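Long-range contact in prenyltransference for protein (Lavandula lanata, PDB 5HC7), which probably joins dimethylallyl diphosphate units into a branched or longer isoprenoid diphosphate: residues N14-I19 and K58-W63. Numbering follows the deposited sequence.
Sequences NHVAII and KLLTIW. With DST (dimethylallyl S-thiolodiphosphate), chain C.
Leu-60 reaches across to both Val-16 and Ile-18 on one face of the sheet, its CD1 lying 4.1 Å from Val-16 CB and 4.2 Å from Ile-18 CD1. Helix 34-54 covers this layer, with Ile-48 against Ile-18 and Leu-60 alike. The opposite face carries His-15, Ala-17, Ile-19, Leu-59, Thr-61 and Trp-63. There Leu-59 CD2 sits almost squarely over the imidazole of His-15, 3.3 Å from the ring centroid, a CH-pi contact between side chains that run the same way. With CG anti to the backbone N (chi1 -178°), the His-15 ring lies where its NE2 and Thr-61 OG1 form a hydrogen bond of 2.9 Å. Farther along, Ile-19 CG2 meets the indole edge of Trp-63 at CE3 (3.8 Å), while C11 of the bound dimethylallyl S-thiolodiphosphate lies over one indole face, displaced to its rim, 3.2 Å from CZ3. Stacking on Phe-203 and a hydrogen bond from NE1 to Tyr-142 O help fix the ring. A serine in place of this tryptophan would probably deprive the prenyl tail of its flat apolar support and leave Phe-203 without its stacking mate. Between the faces runs a parallel ladder in which Val-16 and Ile-18 give their N-H groups to Leu-59 O and Thr-61 O, and Thr-61 N and Trp-63 N return bonds to Val-16 O and Ile-18 O. At the polar edge Asn-14 O accepts Leu-59 N (2.8 Å) and, weakly, Lys-58 N; a weak bond from Lys-58 NZ to Asn-14 OD1 (3.3 Å) ends the series. Adjacent parallel strands joined through helices exemplify the beta-alpha-beta crossover, here at the centre of the cis-prenyltransferase fold, where the C-terminal end of strand 59-65 borders the prenyl-diphosphate site.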
ATOM      1  N   ASN A  14     -16.965   7.166   0.737  1.00 31.62           N
ATOM      2  CA  ASN A  14     -17.374   6.560   1.988  1.00 30.60           C
ATOM      3  C   ASN A  14     -16.316   6.642   3.114  1.00 32.75           C
ATOM      4  O   ASN A  14     -16.642   7.019   4.237  1.00 31.75           O
ATOM      5  CB  ASN A  14     -17.692   5.084   1.793  1.00 33.24           C
ATOM      6  CG  ASN A  14     -18.946   4.857   0.963  1.00 37.93           C
ATOM      7  OD1 ASN A  14     -19.913   5.594   1.066  1.00 41.54           O
ATOM      8  ND2 ASN A  14     -18.888   3.895   0.096  1.00 35.84           N
ATOM      9  N   HIS A  15     -15.072   6.260   2.818  1.00 29.95           N
ATOM     10  CA  HIS A  15     -13.999   6.274   3.841  1.00 30.42           C
ATOM     11  C   HIS A  15     -12.857   7.153   3.432  1.00 27.54           C
ATOM     12  O   HIS A  15     -12.247   6.973   2.353  1.00 27.25           O
ATOM     13  CB  HIS A  15     -13.563   4.808   4.094  1.00 30.58           C
ATOM     14  CG  HIS A  15     -12.518   4.634   5.132  1.00 29.23           C
ATOM     15  ND1 HIS A  15     -11.965   3.388   5.404  1.00 29.50           N
ATOM     16  CD2 HIS A  15     -11.864   5.529   5.923  1.00 27.96           C
ATOM     17  CE1 HIS A  15     -11.028   3.524   6.334  1.00 27.60           C
ATOM     18  NE2 HIS A  15     -10.947   4.807   6.671  1.00 28.91           N
ATOM     19  N   VAL A  16     -12.519   8.093   4.304  1.00 28.43           N
ATOM     20  CA  VAL A  16     -11.318   8.937   4.090  1.00 29.25           C
ATOM     21  C   VAL A  16     -10.370   8.674   5.264  1.00 28.74           C
ATOM     22  O   VAL A  16     -10.825   8.663   6.403  1.00 27.63           O
ATOM     23  CB  VAL A  16     -11.688  10.443   3.966  1.00 28.94           C
ATOM     24  CG1 VAL A  16     -10.455  11.333   3.856  1.00 31.33           C
ATOM     25  CG2 VAL A  16     -12.627  10.672   2.796  1.00 34.35           C
ATOM     26  N   ALA A  17      -9.068   8.446   4.953  1.00 28.01           N
ATOM     27  CA  ALA A  17      -8.040   8.254   5.961  1.00 27.74           C
ATOM     28  C   ALA A  17      -6.926   9.280   5.817  1.00 28.61           C
ATOM     29  O   ALA A  17      -6.574   9.661   4.714  1.00 27.05           O
ATOM     30  CB  ALA A  17      -7.495   6.839   5.889  1.00 27.60           C
ATOM     31  N   ILE A  18      -6.376   9.711   6.954  1.00 27.76           N
ATOM     32  CA  ILE A  18      -5.388  10.759   6.969  1.00 30.57           C
ATOM     33  C   ILE A  18      -4.150  10.354   7.727  1.00 30.40           C
ATOM     34  O   ILE A  18      -4.241   9.940   8.880  1.00 28.99           O
ATOM     35  CB  ILE A  18      -5.910  12.044   7.616  1.00 32.31           C
ATOM     36  CG1 ILE A  18      -7.149  12.538   6.902  1.00 35.61           C
ATOM     37  CG2 ILE A  18      -4.857  13.138   7.568  1.00 32.91           C
ATOM     38  CD1 ILE A  18      -7.743  13.774   7.545  1.00 38.81           C
ATOM     39  N   ILE A  19      -3.003  10.433   7.056  1.00 27.19           N
ATOM     40  CA  ILE A  19      -1.721  10.364   7.708  1.00 28.19           C
ATOM     41  C   ILE A  19      -1.276  11.771   8.062  1.00 31.72           C
ATOM     42  O   ILE A  19      -1.024  12.592   7.205  1.00 30.11           O
ATOM     43  CB  ILE A  19      -0.649   9.688   6.793  1.00 28.43           C
ATOM     44  CG1 ILE A  19      -1.117   8.286   6.381  1.00 30.01           C
ATOM     45  CG2 ILE A  19       0.686   9.632   7.478  1.00 29.18           C
ATOM     46  CD1 ILE A  19      -0.242   7.536   5.382  1.00 30.93           C
ATOM     47  N   LYS A  58     -18.798   8.839   5.376  1.00 32.64           N
ATOM     48  CA  LYS A  58     -19.266   7.883   6.380  1.00 30.80           C
ATOM     49  C   LYS A  58     -18.266   7.433   7.408  1.00 34.73           C
ATOM     50  O   LYS A  58     -18.627   7.020   8.543  1.00 32.31           O
ATOM     51  CB  LYS A  58     -19.788   6.680   5.664  1.00 34.69           C
ATOM     52  CG  LYS A  58     -20.986   7.092   4.852  1.00 41.64           C
ATOM     53  CD  LYS A  58     -21.499   6.007   3.989  1.00 51.94           C
ATOM     54  CE  LYS A  58     -22.781   6.485   3.276  1.00 63.42           C
ATOM     55  NZ  LYS A  58     -23.042   5.607   2.091  1.00 73.28           N
ATOM     56  N   LEU A  59     -16.992   7.461   7.015  1.00 34.36           N
ATOM     57  CA  LEU A  59     -15.902   7.110   7.931  1.00 34.11           C
ATOM     58  C   LEU A  59     -14.684   7.956   7.662  1.00 29.74           C
ATOM     59  O   LEU A  59     -14.252   8.074   6.505  1.00 29.17           O
ATOM     60  CB  LEU A  59     -15.555   5.637   7.785  1.00 32.61           C
ATOM     61  CG  LEU A  59     -14.286   5.100   8.487  1.00 34.58           C
ATOM     62  CD1 LEU A  59     -14.349   5.229   9.983  1.00 33.36           C
ATOM     63  CD2 LEU A  59     -14.041   3.630   8.124  1.00 34.93           C
ATOM     64  N   LEU A  60     -14.220   8.620   8.715  1.00 29.12           N
ATOM     65  CA  LEU A  60     -12.901   9.255   8.768  1.00 31.21           C
ATOM     66  C   LEU A  60     -12.003   8.552   9.770  1.00 32.02           C
ATOM     67  O   LEU A  60     -12.366   8.396  10.981  1.00 31.42           O
ATOM     68  CB  LEU A  60     -13.000  10.680   9.252  1.00 29.83           C
ATOM     69  CG  LEU A  60     -11.753  11.568   9.177  1.00 32.31           C
ATOM     70  CD1 LEU A  60     -11.551  11.985   7.728  1.00 34.92           C
ATOM     71  CD2 LEU A  60     -11.987  12.796  10.039  1.00 32.12           C
ATOM     72  N   THR A  61     -10.818   8.201   9.266  1.00 32.36           N
ATOM     73  CA  THR A  61      -9.758   7.623  10.084  1.00 31.21           C
ATOM     74  C   THR A  61      -8.598   8.612  10.155  1.00 34.14           C
ATOM     75  O   THR A  61      -8.159   9.104   9.109  1.00 31.41           O
ATOM     76  CB  THR A  61      -9.236   6.316   9.505  1.00 30.58           C
ATOM     77  OG1 THR A  61     -10.306   5.373   9.400  1.00 33.19           O
ATOM     78  CG2 THR A  61      -8.106   5.718  10.434  1.00 33.92           C
ATOM     79  N   ILE A  62      -8.174   8.952  11.380  1.00 31.07           N
ATOM     80  CA  ILE A  62      -6.962   9.703  11.593  1.00 32.31           C
ATOM     81  C   ILE A  62      -5.942   8.789  12.249  1.00 34.90           C
ATOM     82  O   ILE A  62      -6.200   8.133  13.284  1.00 32.44           O
ATOM     83  CB  ILE A  62      -7.189  10.916  12.469  1.00 36.26           C
ATOM     84  CG1 ILE A  62      -8.152  11.899  11.757  1.00 34.73           C
ATOM     85  CG2 ILE A  62      -5.863  11.601  12.796  1.00 32.62           C
ATOM     86  CD1 ILE A  62      -8.569  13.089  12.644  1.00 37.58           C
ATOM     87  N   TRP A  63      -4.773   8.721  11.630  1.00 31.42           N
ATOM     88  CA  TRP A  63      -3.682   7.882  12.139  1.00 33.45           C
ATOM     89  C   TRP A  63      -2.845   8.752  13.016  1.00 30.88           C
ATOM     90  O   TRP A  63      -2.189   9.657  12.513  1.00 33.74           O
ATOM     91  CB  TRP A  63      -2.802   7.328  11.030  1.00 31.39           C
ATOM     92  CG  TRP A  63      -1.810   6.270  11.401  1.00 28.47           C
ATOM     93  CD1 TRP A  63      -1.924   5.260  12.377  1.00 29.34           C
ATOM     94  CD2 TRP A  63      -0.609   6.020  10.725  1.00 31.46           C
ATOM     95  NE1 TRP A  63      -0.856   4.424  12.312  1.00 30.92           N
ATOM     96  CE2 TRP A  63      -0.032   4.848  11.300  1.00 32.22           C
ATOM     97  CE3 TRP A  63       0.021   6.625   9.651  1.00 31.41           C
ATOM     98  CZ2 TRP A  63       1.159   4.313  10.840  1.00 29.74           C
ATOM     99  CZ3 TRP A  63       1.230   6.131   9.254  1.00 32.95           C
ATOM    100  CH2 TRP A  63       1.774   4.967   9.830  1.00 28.66           C
TER
HETATM  101  O4  DST C 402       7.826   9.735   7.628  1.00 53.35           O
HETATM  102  P1  DST C 402       8.134   8.354   8.318  1.00 50.26           P
HETATM  103  O6  DST C 402       9.329   8.312   9.172  1.00 65.65           O
HETATM  104  O5  DST C 402       8.212   7.072   7.191  1.00 46.97           O
HETATM  105  O2  DST C 402       6.944   8.152   9.388  1.00 71.24           O
HETATM  106  P3  DST C 402       6.260   9.250  10.440  1.00 70.40           P
HETATM  107  O8  DST C 402       6.272   8.485  11.932  1.00 76.03           O
HETATM  108  O7  DST C 402       6.814  10.653  10.500  1.00 56.48           O
HETATM  109  S9  DST C 402       4.231   9.086   9.894  1.00 62.37           S
HETATM  110  C10 DST C 402       4.060   8.088  11.452  1.00 63.73           C
HETATM  111  C11 DST C 402       2.651   7.756  11.566  1.00 64.09           C
HETATM  112  C12 DST C 402       1.910   8.829  12.355  1.00 63.79           C
HETATM  113  C13 DST C 402       0.777   9.453  11.483  1.00 61.22           C
HETATM  114  C14 DST C 402       1.271   8.166  13.562  1.00 66.29           C